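PDB 4GOT: methionine-binding lipoprotein MetQ from Bacillus subtilis subsp. subtilis, which probably binds methionine and passes it to the membrane permease of the MetNPQ ABC importer, and is also involved in methionine sulfoxide transport. Local coordinates for residues A[25-30]-A[227-232]; A[29-34]-A[220-225]; A[108-111]-A[116-119]; A[141-146]-A[155-160]. All coordinates share one frame; numbering follows the deposited sequence.

Contact 1 (A[25-30]-A[227-232])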
loop_
_atom_site.group_PDB
_atom_site.type_symbol
_atom_site.label_atom_id
_atom_site.label_comp_id
_atom_site.label_asym_id
_atom_site.label_seq_id
_atom_site.Cartn_x
_atom_site.Cartn_y
_atom_site.Cartn_z
ATOM N N GLU A 25 -4.973 12.131 -16.377
ATOM C CA GLU A 25 -6.030 13.131 -16.705
ATOM C C GLU A 25 -6.211 13.524 -18.207
ATOM O O GLU A 25 -7.315 13.521 -18.704
ATOM C CB GLU A 25 -5.880 14.402 -15.845
ATOM C CG GLU A 25 -6.909 15.478 -16.164
ATOM C CD GLU A 25 -7.005 16.576 -15.111
ATOM O OE1 GLU A 25 -5.987 16.888 -14.432
ATOM O OE2 GLU A 25 -8.114 17.138 -14.981
ATOM N N PRO A 26 -5.130 13.870 -18.918
ATOM C CA PRO A 26 -5.300 14.185 -20.344
ATOM C C PRO A 26 -5.683 12.982 -21.225
ATOM O O PRO A 26 -6.358 13.168 -22.257
ATOM C CB PRO A 26 -3.941 14.780 -20.766
ATOM C CG PRO A 26 -3.005 14.541 -19.640
ATOM C CD PRO A 26 -3.791 14.217 -18.411
ATOM N N LEU A 27 -5.252 11.787 -20.824
ATOM C CA LEU A 27 -5.645 10.577 -21.497
ATOM C C LEU A 27 -7.155 10.248 -21.277
ATOM O O LEU A 27 -7.844 9.758 -22.197
ATOM C CB LEU A 27 -4.727 9.399 -21.095
ATOM C CG LEU A 27 -3.203 9.593 -21.274
ATOM C CD1 LEU A 27 -2.526 8.299 -20.807
ATOM C CD2 LEU A 27 -2.777 9.917 -22.690
ATOM N N LEU A 28 -7.674 10.538 -20.089
ATOM C CA LEU A 28 -9.128 10.416 -19.841
ATOM C C LEU A 28 -9.976 11.427 -20.613
ATOM O O LEU A 28 -11.057 11.091 -21.072
ATOM C CB LEU A 28 -9.458 10.549 -18.338
ATOM C CG LEU A 28 -9.255 9.290 -17.533
ATOM C CD1 LEU A 28 -9.342 9.633 -16.047
ATOM C CD2 LEU A 28 -10.243 8.203 -17.963
ATOM N N LYS A 29 -9.512 12.669 -20.724
ATOM C CA LYS A 29 -10.190 13.677 -21.558
ATOM C C LYS A 29 -10.245 13.232 -23.044
ATOM O O LYS A 29 -11.259 13.428 -23.724
ATOM C CB LYS A 29 -9.517 15.052 -21.400
ATOM C CG LYS A 29 -10.299 16.187 -22.059
ATOM C CD LYS A 29 -9.715 17.573 -21.788
ATOM C CE LYS A 29 -8.565 17.941 -22.741
ATOM N NZ LYS A 29 -8.500 19.411 -23.042
ATOM N N GLU A 30 -9.188 12.569 -23.519
ATOM C CA GLU A 30 -9.184 11.949 -24.873
ATOM C C GLU A 30 -10.236 10.842 -25.092
ATOM O O GLU A 30 -10.558 10.497 -26.251
ATOM C CB GLU A 30 -7.773 11.445 -25.249
ATOM C CG GLU A 30 -6.853 12.581 -25.742
ATOM C CD GLU A 30 -5.344 12.296 -25.634
ATOM O OE1 GLU A 30 -4.932 11.113 -25.497
ATOM O OE2 GLU A 30 -4.554 13.275 -25.687
ATOM N N LEU A 227 -5.054 3.642 -17.013
ATOM C CA LEU A 227 -4.067 3.224 -15.978
ATOM C C LEU A 227 -3.230 1.992 -16.410
ATOM O O LEU A 227 -2.172 1.662 -15.798
ATOM C CB LEU A 227 -4.727 2.966 -14.633
ATOM C CG LEU A 227 -5.375 4.138 -13.926
ATOM C CD1 LEU A 227 -6.144 3.662 -12.681
ATOM C CD2 LEU A 227 -4.360 5.220 -13.591
ATOM N N HIS A 228 -3.665 1.358 -17.476
ATOM C CA HIS A 228 -2.855 0.254 -18.089
ATOM C C HIS A 228 -2.233 0.660 -19.398
ATOM O O HIS A 228 -1.618 -0.164 -20.050
ATOM C CB HIS A 228 -3.677 -1.032 -18.189
ATOM C CG HIS A 228 -3.893 -1.618 -16.850
ATOM N ND1 HIS A 228 -2.955 -2.437 -16.261
ATOM C CD2 HIS A 228 -4.834 -1.368 -15.900
ATOM C CE1 HIS A 228 -3.334 -2.696 -15.014
ATOM N NE2 HIS A 228 -4.466 -2.050 -14.767
ATOM N N SER A 229 -2.375 1.935 -19.790
ATOM C CA SER A 229 -1.734 2.392 -21.062
ATOM C C SER A 229 -0.194 2.290 -21.000
ATOM O O SER A 229 0.405 2.291 -19.908
ATOM C CB SER A 229 -2.142 3.834 -21.391
ATOM O OG SER A 229 -1.624 4.759 -20.449
ATOM N N LYS A 230 0.451 2.244 -22.155
ATOM C CA LYS A 230 1.921 2.299 -22.195
ATOM C C LYS A 230 2.404 3.601 -21.555
ATOM O O LYS A 230 3.348 3.574 -20.787
ATOM C CB LYS A 230 2.495 2.153 -23.614
ATOM C CG LYS A 230 4.030 2.018 -23.641
ATOM C CD LYS A 230 4.627 2.044 -25.041
ATOM C CE LYS A 230 6.162 2.057 -25.024
ATOM N NZ LYS A 230 6.780 0.959 -24.218
ATOM N N LYS A 231 1.755 4.727 -21.852
ATOM C CA LYS A 231 2.140 6.012 -21.234
ATOM C C LYS A 231 2.149 5.972 -19.707
ATOM O O LYS A 231 3.128 6.392 -19.095
ATOM C CB LYS A 231 1.239 7.160 -21.715
ATOM C CG LYS A 231 1.575 7.633 -23.109
ATOM C CD LYS A 231 0.463 8.471 -23.717
ATOM C CE LYS A 231 0.989 9.318 -24.853
ATOM N NZ LYS A 231 -0.055 9.459 -25.898
ATOM N N ILE A 232 1.084 5.462 -19.076
ATOM C CA ILE A 232 1.052 5.394 -17.608
ATOM C C ILE A 232 2.069 4.377 -17.027
ATOM O O ILE A 232 2.763 4.695 -16.069
ATOM C CB ILE A 232 -0.387 5.250 -17.050
ATOM C CG1 ILE A 232 -1.161 6.568 -17.253
ATOM C CG2 ILE A 232 -0.378 4.890 -15.573
ATOM C CD1 ILE A 232 -0.508 7.799 -16.652
#
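L27 reaches from the last turns of helix 14-29 across to the start of helix 230-239 and lies against S229, K231 and I232. Its CB leaves the backbone toward the other segment, and CG stands beside the backbone N, anti to the carbonyl carbon (chi1 -54°), which carries the branch point across; from it the two methyls diverge to different neighbours. CD1 takes the inner position: it lies 3.7 Å from S229 OG, 4.0 Å from K231 CB and 4.2 Å from I232 CG1. CD2 turns to the outer side and rests 3.7 Å from K231 CD, on the aliphatic part of a lysine whose chain passes L27 at a slant. Both elements belong to the layer of helices packed on the mixed sheet that contains strands 7-12 and 34-38, in the lobe of this periplasmic-binding-protein fold that holds both chain ends; L27 also touches V226 of helix 218-227, and I232 packs on I20 and E23 of helix 14-29. S229 is the N-cap of helix 230-239. With OG placed between the backbone N and the carbonyl carbon (chi1 67°), it accepts a nearly straight bond from I232 N (3.1 Å, 166°) and is also hydrogen-bonded to V226 O, so the hydroxyl ties the end of one helix to the first turn of the next. With an alanine here, I232 N would probably lose its capping acceptor and V226 O its hydroxyl partner. At the solvent side, K231 NZ and E30 OE1 carry opposite charges but remain 5.2 Å apart.

Contact 2 (A[29-34]-A[220-225])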
loop_
_atom_site.group_PDB
_atom_site.type_symbol
_atom_site.label_atom_id
_atom_site.label_comp_id
_atom_site.label_asym_id
_atom_site.label_seq_id
_atom_site.Cartn_x
_atom_site.Cartn_y
_atom_site.Cartn_z
ATOM N N LYS A 29 -9.512 12.669 -20.724
ATOM C CA LYS A 29 -10.190 13.677 -21.558
ATOM C C LYS A 29 -10.245 13.232 -23.044
ATOM O O LYS A 29 -11.259 13.428 -23.724
ATOM C CB LYS A 29 -9.517 15.052 -21.400
ATOM C CG LYS A 29 -10.299 16.187 -22.059
ATOM C CD LYS A 29 -9.715 17.573 -21.788
ATOM C CE LYS A 29 -8.565 17.941 -22.741
ATOM N NZ LYS A 29 -8.500 19.411 -23.042
ATOM N N GLU A 30 -9.188 12.569 -23.519
ATOM C CA GLU A 30 -9.184 11.949 -24.873
ATOM C C GLU A 30 -10.236 10.842 -25.092
ATOM O O GLU A 30 -10.558 10.497 -26.251
ATOM C CB GLU A 30 -7.773 11.445 -25.249
ATOM C CG GLU A 30 -6.853 12.581 -25.742
ATOM C CD GLU A 30 -5.344 12.296 -25.634
ATOM O OE1 GLU A 30 -4.932 11.113 -25.497
ATOM O OE2 GLU A 30 -4.554 13.275 -25.687
ATOM N N LYS A 31 -10.755 10.305 -23.986
ATOM C CA LYS A 31 -11.840 9.338 -23.972
ATOM C C LYS A 31 -13.187 9.948 -23.608
ATOM O O LYS A 31 -14.179 9.226 -23.492
ATOM C CB LYS A 31 -11.524 8.217 -22.973
ATOM C CG LYS A 31 -10.330 7.355 -23.376
ATOM C CD LYS A 31 -10.166 6.190 -22.411
ATOM C CE LYS A 31 -8.859 5.446 -22.611
ATOM N NZ LYS A 31 -8.863 4.569 -23.804
ATOM N N GLY A 32 -13.225 11.248 -23.358
ATOM C CA GLY A 32 -14.475 11.919 -23.022
ATOM C C GLY A 32 -14.800 12.125 -21.537
ATOM O O GLY A 32 -15.901 12.587 -21.234
ATOM N N TYR A 33 -13.864 11.799 -20.624
ATOM C CA TYR A 33 -14.120 11.885 -19.172
ATOM C C TYR A 33 -13.235 12.887 -18.452
ATOM O O TYR A 33 -12.060 13.034 -18.794
ATOM C CB TYR A 33 -14.002 10.499 -18.487
ATOM C CG TYR A 33 -14.910 9.473 -19.088
ATOM C CD1 TYR A 33 -14.506 8.745 -20.209
ATOM C CD2 TYR A 33 -16.182 9.237 -18.565
ATOM C CE1 TYR A 33 -15.343 7.805 -20.787
ATOM C CE2 TYR A 33 -17.046 8.302 -19.138
ATOM C CZ TYR A 33 -16.621 7.579 -20.248
ATOM O OH TYR A 33 -17.432 6.618 -20.849
ATOM N N THR A 34 -13.821 13.592 -17.476
ATOM C CA THR A 34 -13.054 14.460 -16.560
ATOM C C THR A 34 -12.695 13.700 -15.261
ATOM O O THR A 34 -13.228 12.611 -14.978
ATOM C CB THR A 34 -13.780 15.796 -16.223
ATOM O OG1 THR A 34 -15.153 15.538 -15.885
ATOM C CG2 THR A 34 -13.697 16.793 -17.421
ATOM N N ILE A 220 -15.474 3.674 -15.300
ATOM C CA ILE A 220 -14.474 2.873 -14.594
ATOM C C ILE A 220 -13.615 2.063 -15.588
ATOM O O ILE A 220 -12.409 1.977 -15.398
ATOM C CB ILE A 220 -15.125 1.940 -13.539
ATOM C CG1 ILE A 220 -15.833 2.792 -12.459
ATOM C CG2 ILE A 220 -14.103 1.002 -12.902
ATOM C CD1 ILE A 220 -15.012 3.901 -11.823
ATOM N N LYS A 221 -14.238 1.539 -16.637
ATOM C CA LYS A 221 -13.530 0.891 -17.738
ATOM C C LYS A 221 -12.572 1.845 -18.446
ATOM O O LYS A 221 -11.469 1.464 -18.766
ATOM C CB LYS A 221 -14.540 0.267 -18.700
ATOM C CG LYS A 221 -15.185 -0.986 -18.101
ATOM C CD LYS A 221 -14.121 -1.891 -17.448
ATOM C CE LYS A 221 -14.590 -3.294 -17.051
ATOM N NZ LYS A 221 -15.189 -4.102 -18.150
ATOM N N ALA A 222 -12.999 3.099 -18.633
ATOM C CA ALA A 222 -12.161 4.146 -19.209
ATOM C C ALA A 222 -10.943 4.453 -18.322
ATOM O O ALA A 222 -9.831 4.620 -18.832
ATOM C CB ALA A 222 -12.989 5.424 -19.445
ATOM N N LEU A 223 -11.160 4.541 -17.008
ATOM C CA LEU A 223 -10.083 4.747 -16.024
ATOM C C LEU A 223 -9.084 3.559 -16.040
ATOM O O LEU A 223 -7.881 3.787 -16.171
ATOM C CB LEU A 223 -10.676 4.998 -14.630
ATOM C CG LEU A 223 -9.669 5.201 -13.484
ATOM C CD1 LEU A 223 -8.878 6.500 -13.617
ATOM C CD2 LEU A 223 -10.377 5.068 -12.144
HETATM N N MSE A 224 -9.583 2.319 -15.968
HETATM C CA MSE A 224 -8.727 1.134 -15.994
HETATM C C MSE A 224 -7.901 1.091 -17.257
HETATM O O MSE A 224 -6.736 0.763 -17.210
HETATM C CB MSE A 224 -9.550 -0.159 -15.877
HETATM C CG MSE A 224 -10.287 -0.309 -14.555
HETATM SE SE MSE A 224 -9.207 0.200 -13.008
HETATM C CE MSE A 224 -7.833 -1.172 -13.112
ATOM N N GLU A 225 -8.531 1.435 -18.384
ATOM C CA GLU A 225 -7.873 1.535 -19.683
ATOM C C GLU A 225 -6.682 2.493 -19.673
ATOM O O GLU A 225 -5.603 2.159 -20.124
ATOM C CB GLU A 225 -8.867 1.973 -20.759
ATOM C CG GLU A 225 -9.587 0.831 -21.445
ATOM C CD GLU A 225 -10.470 1.274 -22.625
ATOM O OE1 GLU A 225 -10.484 2.482 -22.984
ATOM O OE2 GLU A 225 -11.161 0.406 -23.203
#
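K31 and Y33 reach from the loop after helix 14-29 to helix 218-227, the lysine to E225 and the tyrosine to A222, one helical turn apart. The K31 and E225 side chains approach each other askew. K31 runs extended as far as CE and then bends at its last torsion (chi4 -76°), which brings NZ to within 2.8 Å of E225 OE1 in a hydrogen-bonded salt bridge. The ammonium comes to the anti side of that oxygen and lies 30° out of the carboxylate plane, so the approach is tilted. E225 is extended beyond CG; its CB lies 3.9 Å from K31 CE, and the two chains therefore touch along their aliphatic parts as well as at their charges. Further back, K31 CD passes 3.9 Å from A222 O. The loop leaves helix 14-29 through a Schellman motif: G32 has positive phi (96°) and ends a type I turn that starts at K29, and the chain then enters strand 34-38, an outermost strand of its mixed sheet. At this phi a CB would run into the carbonyl O of K31, a clash that only a residue without a side chain avoids. Past the turn, the Y33 side chain sets out toward the helix, and its ring meets the A222 methyl obliquely, with CE1 3.6 Å and CD1 3.7 Å from A222 CB. The small alanine is consistent with the ring's close approach to the helix. The Y33 side chain also touches A218, K219 and I8, and K6 makes a cation-pi contact with its ring, while the ion pair lies on the exposed side of the helix.

Contact 3 (A[108-111]-A[116-119]). With MSE (selenomethionine), chain B.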
loop_
_atom_site.group_PDB
_atom_site.type_symbol
_atom_site.label_atom_id
_atom_site.label_comp_id
_atom_site.label_asym_id
_atom_site.label_seq_id
_atom_site.Cartn_x
_atom_site.Cartn_y
_atom_site.Cartn_z
ATOM N N ILE A 108 11.176 -3.495 17.031
ATOM C CA ILE A 108 10.696 -3.420 15.649
ATOM C C ILE A 108 9.417 -2.587 15.682
ATOM O O ILE A 108 8.494 -2.913 16.423
ATOM C CB ILE A 108 10.430 -4.815 15.033
ATOM C CG1 ILE A 108 11.684 -5.715 15.092
ATOM C CG2 ILE A 108 9.994 -4.703 13.584
ATOM C CD1 ILE A 108 12.893 -5.182 14.363
ATOM N N ILE A 109 9.403 -1.486 14.922
ATOM C CA ILE A 109 8.206 -0.646 14.783
ATOM C C ILE A 109 7.414 -1.116 13.546
ATOM O O ILE A 109 7.732 -0.795 12.383
ATOM C CB ILE A 109 8.509 0.874 14.644
ATOM C CG1 ILE A 109 9.552 1.340 15.681
ATOM C CG2 ILE A 109 7.219 1.714 14.694
ATOM C CD1 ILE A 109 9.066 1.342 17.114
ATOM N N LEU A 110 6.383 -1.884 13.850
ATOM C CA LEU A 110 5.336 -2.288 12.926
ATOM C C LEU A 110 4.378 -1.126 12.705
ATOM O O LEU A 110 4.291 -0.223 13.542
ATOM C CB LEU A 110 4.522 -3.420 13.565
ATOM C CG LEU A 110 5.255 -4.713 13.957
ATOM C CD1 LEU A 110 4.257 -5.667 14.612
ATOM C CD2 LEU A 110 5.897 -5.348 12.717
ATOM N N THR A 111 3.655 -1.151 11.586
ATOM C CA THR A 111 2.501 -0.257 11.459
ATOM C C THR A 111 1.345 -0.984 12.155
ATOM O O THR A 111 1.407 -2.211 12.388
ATOM C CB THR A 111 2.202 0.161 9.985
ATOM O OG1 THR A 111 1.341 -0.781 9.356
ATOM C CG2 THR A 111 3.495 0.346 9.144
ATOM N N GLU A 116 -1.946 -5.775 7.162
ATOM C CA GLU A 116 -0.551 -5.948 6.756
ATOM C C GLU A 116 0.329 -6.618 7.815
ATOM O O GLU A 116 1.533 -6.638 7.667
ATOM C CB GLU A 116 0.059 -4.604 6.365
ATOM C CG GLU A 116 -0.513 -4.077 5.058
ATOM C CD GLU A 116 0.398 -3.078 4.379
ATOM O OE1 GLU A 116 1.013 -2.260 5.114
ATOM O OE2 GLU A 116 0.496 -3.127 3.113
ATOM N N GLN A 117 -0.258 -7.174 8.881
ATOM C CA GLN A 117 0.564 -7.778 9.924
ATOM C C GLN A 117 1.367 -8.962 9.389
ATOM O O GLN A 117 2.527 -9.122 9.763
ATOM C CB GLN A 117 -0.280 -8.225 11.116
ATOM C CG GLN A 117 -0.976 -7.061 11.855
ATOM C CD GLN A 117 -0.019 -6.035 12.442
ATOM O OE1 GLN A 117 0.041 -4.859 11.982
ATOM N NE2 GLN A 117 0.761 -6.463 13.437
ATOM N N GLY A 118 0.760 -9.787 8.542
ATOM C CA GLY A 118 1.465 -10.920 7.926
ATOM C C GLY A 118 2.534 -10.476 6.915
ATOM O O GLY A 118 3.603 -11.091 6.799
ATOM N N ARG A 119 2.266 -9.381 6.202
ATOM C CA ARG A 119 3.220 -8.834 5.202
ATOM C C ARG A 119 4.555 -8.424 5.880
ATOM O O ARG A 119 5.623 -8.746 5.421
ATOM C CB ARG A 119 2.593 -7.625 4.505
ATOM C CG ARG A 119 3.362 -7.105 3.310
ATOM C CD ARG A 119 2.705 -5.872 2.704
ATOM N NE ARG A 119 3.387 -5.537 1.463
ATOM C CZ ARG A 119 3.157 -4.444 0.738
ATOM N NH1 ARG A 119 2.250 -3.531 1.096
ATOM N NH2 ARG A 119 3.868 -4.265 -0.374
HETATM N N MSE B 300 0.156 1.845 -0.902
HETATM C CA MSE B 300 0.285 0.953 0.288
HETATM C C MSE B 300 1.202 -0.288 0.023
HETATM O O MSE B 300 0.977 -0.931 -0.966
HETATM O OXT MSE B 300 2.123 -0.709 0.768
HETATM C CB MSE B 300 -1.115 0.454 0.677
HETATM C CG MSE B 300 -1.222 -0.209 2.014
HETATM SE SE MSE B 300 -3.004 -1.010 2.338
HETATM C CE MSE B 300 -4.037 0.765 2.764
HETATM O O HOH W 1 0.748 -0.150 6.750
#
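L110 and Q117 meet where strand 107-111 faces the first turn of helix 117-126, their side chains crossing at about a right angle. On the leucine, CD1 is the branch that touches the glutamine side chain. Q117 is folded at chi2 (-61°), which turns its amide back to the strand's end beside the carbonyl of T111. T111 also joins the helix start through water: its OG1 lies 2.7 Å from a water that donates to E116 OE1, also at 2.7 Å, and the hydroxyl is hydrogen-bonded to N113 N as well. E116, at the N-cap position, runs extended beyond CG into the ligand pocket. R119, one turn on, holds its chain straight from CG to NE, with CG anti to the backbone N (chi1 -171°), a stretched shape that carries the guanidinium as far as the end of E116. R119 NH1 bonds E116 OE2 at 2.7 Å in a salt bridge: the oxygen lies in the guanidinium plane and is met on its syn side, though 32° out of the carboxylate plane. The same NH1 donates to OXT of the bound selenomethionine at 2.8 Å, and the ligand's carboxylate lies at the edge of the guanidinium. E116 OE2 has a second partner in H62 NE2 and passes 3.6 Å from the ligand's CG; R119 NH2 is bridged to E197. The strand-to-helix turn thus delivers two charged side chains to the amino-acid site in the cleft between the lobes, as in substrate-binding proteins of ABC importers.

Contact 4 (A[141-146]-A[155-160])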
loop_
_atom_site.group_PDB
_atom_site.type_symbol
_atom_site.label_atom_id
_atom_site.label_comp_id
_atom_site.label_asym_id
_atom_site.label_seq_id
_atom_site.Cartn_x
_atom_site.Cartn_y
_atom_site.Cartn_z
ATOM N N ALA A 141 -1.291 -14.103 8.944
ATOM C CA ALA A 141 -0.443 -14.215 10.137
ATOM C C ALA A 141 -0.492 -12.970 11.003
ATOM O O ALA A 141 -0.450 -11.848 10.485
ATOM C CB ALA A 141 1.011 -14.477 9.744
ATOM N N THR A 142 -0.522 -13.172 12.315
ATOM C CA THR A 142 -0.291 -12.067 13.268
ATOM C C THR A 142 0.862 -12.392 14.238
ATOM O O THR A 142 1.497 -13.494 14.196
ATOM C CB THR A 142 -1.596 -11.677 14.057
ATOM O OG1 THR A 142 -2.014 -12.743 14.925
ATOM C CG2 THR A 142 -2.761 -11.270 13.079
ATOM N N LEU A 143 1.106 -11.469 15.151
ATOM C CA LEU A 143 2.084 -11.693 16.238
ATOM C C LEU A 143 1.801 -12.959 17.042
ATOM O O LEU A 143 2.748 -13.632 17.453
ATOM C CB LEU A 143 2.182 -10.456 17.186
ATOM C CG LEU A 143 2.850 -9.154 16.661
ATOM C CD1 LEU A 143 2.810 -8.040 17.712
ATOM C CD2 LEU A 143 4.280 -9.346 16.212
ATOM N N LYS A 144 0.521 -13.302 17.256
ATOM C CA LYS A 144 0.166 -14.570 17.933
ATOM C C LYS A 144 0.767 -15.790 17.220
ATOM O O LYS A 144 0.898 -16.823 17.821
ATOM C CB LYS A 144 -1.360 -14.767 18.000
ATOM C CG LYS A 144 -2.055 -14.041 19.148
ATOM C CD LYS A 144 -3.572 -14.200 19.089
ATOM C CE LYS A 144 -4.279 -13.236 20.040
ATOM N NZ LYS A 144 -5.770 -13.264 19.907
ATOM N N ASP A 145 1.134 -15.658 15.946
ATOM C CA ASP A 145 1.593 -16.795 15.134
ATOM C C ASP A 145 3.119 -16.992 15.093
ATOM O O ASP A 145 3.591 -17.942 14.474
ATOM C CB ASP A 145 1.014 -16.684 13.715
ATOM C CG ASP A 145 -0.510 -16.784 13.694
ATOM O OD1 ASP A 145 -1.039 -17.764 14.275
ATOM O OD2 ASP A 145 -1.185 -15.921 13.066
ATOM N N ILE A 146 3.877 -16.117 15.767
ATOM C CA ILE A 146 5.334 -16.307 15.913
ATOM C C ILE A 146 5.665 -17.610 16.688
ATOM O O ILE A 146 5.226 -17.821 17.810
ATOM C CB ILE A 146 6.046 -15.073 16.541
ATOM C CG1 ILE A 146 5.933 -13.852 15.606
ATOM C CG2 ILE A 146 7.517 -15.390 16.815
ATOM C CD1 ILE A 146 6.302 -12.495 16.222
ATOM N N PHE A 155 8.008 -5.699 19.780
ATOM C CA PHE A 155 7.291 -5.013 18.712
ATOM C C PHE A 155 6.452 -3.866 19.264
ATOM O O PHE A 155 5.840 -4.010 20.320
ATOM C CB PHE A 155 6.402 -5.972 17.927
ATOM C CG PHE A 155 7.137 -7.189 17.392
ATOM C CD1 PHE A 155 7.726 -7.172 16.143
ATOM C CD2 PHE A 155 7.204 -8.342 18.130
ATOM C CE1 PHE A 155 8.400 -8.290 15.635
ATOM C CE2 PHE A 155 7.879 -9.466 17.635
ATOM C CZ PHE A 155 8.480 -9.434 16.386
ATOM N N LYS A 156 6.436 -2.754 18.530
ATOM C CA LYS A 156 5.579 -1.606 18.827
ATOM C C LYS A 156 4.744 -1.334 17.559
ATOM O O LYS A 156 5.095 -1.786 16.480
ATOM C CB LYS A 156 6.428 -0.363 19.152
ATOM C CG LYS A 156 7.423 -0.480 20.306
ATOM C CD LYS A 156 6.752 -0.211 21.641
ATOM C CE LYS A 156 7.758 0.021 22.776
ATOM N NZ LYS A 156 8.207 1.452 22.856
ATOM N N LYS A 157 3.640 -0.596 17.674
ATOM C CA LYS A 157 2.832 -0.293 16.503
ATOM C C LYS A 157 2.606 1.188 16.403
ATOM O O LYS A 157 2.261 1.807 17.400
ATOM C CB LYS A 157 1.477 -1.016 16.546
ATOM C CG LYS A 157 1.585 -2.502 16.346
ATOM C CD LYS A 157 0.423 -3.230 16.992
ATOM C CE LYS A 157 0.677 -4.734 17.073
ATOM N NZ LYS A 157 0.075 -5.339 15.868
ATOM N N VAL A 158 2.840 1.724 15.202
ATOM C CA VAL A 158 2.632 3.146 14.902
ATOM C C VAL A 158 1.712 3.261 13.676
ATOM O O VAL A 158 1.755 2.427 12.781
ATOM C CB VAL A 158 3.992 3.844 14.639
ATOM C CG1 VAL A 158 3.813 5.287 14.168
ATOM C CG2 VAL A 158 4.858 3.806 15.920
ATOM N N ALA A 159 0.929 4.328 13.605
ATOM C CA ALA A 159 0.113 4.562 12.426
ATOM C C ALA A 159 1.027 4.609 11.186
ATOM O O ALA A 159 2.157 5.094 11.280
ATOM C CB ALA A 159 -0.702 5.847 12.588
ATOM N N PRO A 160 0.562 4.051 10.035
ATOM C CA PRO A 160 1.384 4.020 8.798
ATOM C C PRO A 160 1.716 5.442 8.330
ATOM O O PRO A 160 2.743 5.679 7.719
ATOM C CB PRO A 160 0.509 3.259 7.783
ATOM C CG PRO A 160 -0.766 2.961 8.500
ATOM C CD PRO A 160 -0.630 3.189 9.944
#
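L143 and I146 close on the ring of F155, and this is the tight part of the contact. L143 CD2 sits over one face of the ring as a CH-pi contact, 3.7 Å from its centroid and 15° off the normal, with F155 CD2 its nearest ring atom at 3.6 Å. The leucine and phenylalanine side chains slide past each other in opposite directions, and the methyl sits above the ring, offset toward its rim. I146 comes at the ring obliquely, its CD1 3.7 Å from F155 CE2 and 3.8 Å from CZ. F155 has CG beside its backbone N (chi1 -54°), which swings the ring out toward the loop. Cut back to an alanine, this position is likely to leave a gap beneath L143 CD2 and I146 CD1, with both side chains freer to turn. The looser, solvent side is made by the other branch of L143: CD1 meets K157 CE tip to tip at 4.0 Å, through the lysine's aliphatic chain alone. The loop has its own brace, T142 N donating to D145 OD2 (2.9 Å, 171°) across the 3-10 turn 143-145. Further in, L143 touches L121 and F155 touches L124, both of helix 117-126. The loop and the start of strand 146-148 are thus packed against an edge strand, 154-158, of the five-stranded mixed sheet in the second lobe of the binding-protein fold.

How the contacts relate
Contacts 1 and 2 lie in one lobe and contacts 3 and 4 in the other, on opposite sides of the chain's centre. The first two, both partly buried, share K29 and E30 and touch through L28, whose O probably bonds Y33 N; they fasten the end of helix 14-29 and the loop after it to two consecutive helices, one by apolar packing beside a capping serine, the other by an ion pair and a ring. Contacts 3 and 4 meet on neighbouring strands 107-111 and 154-158, probably hydrogen-bonded through L110 N to K156 O and L110 O to V158 N. Contact 3 is buried and polar, at the ligand; contact 4 is a largely apolar surface contact.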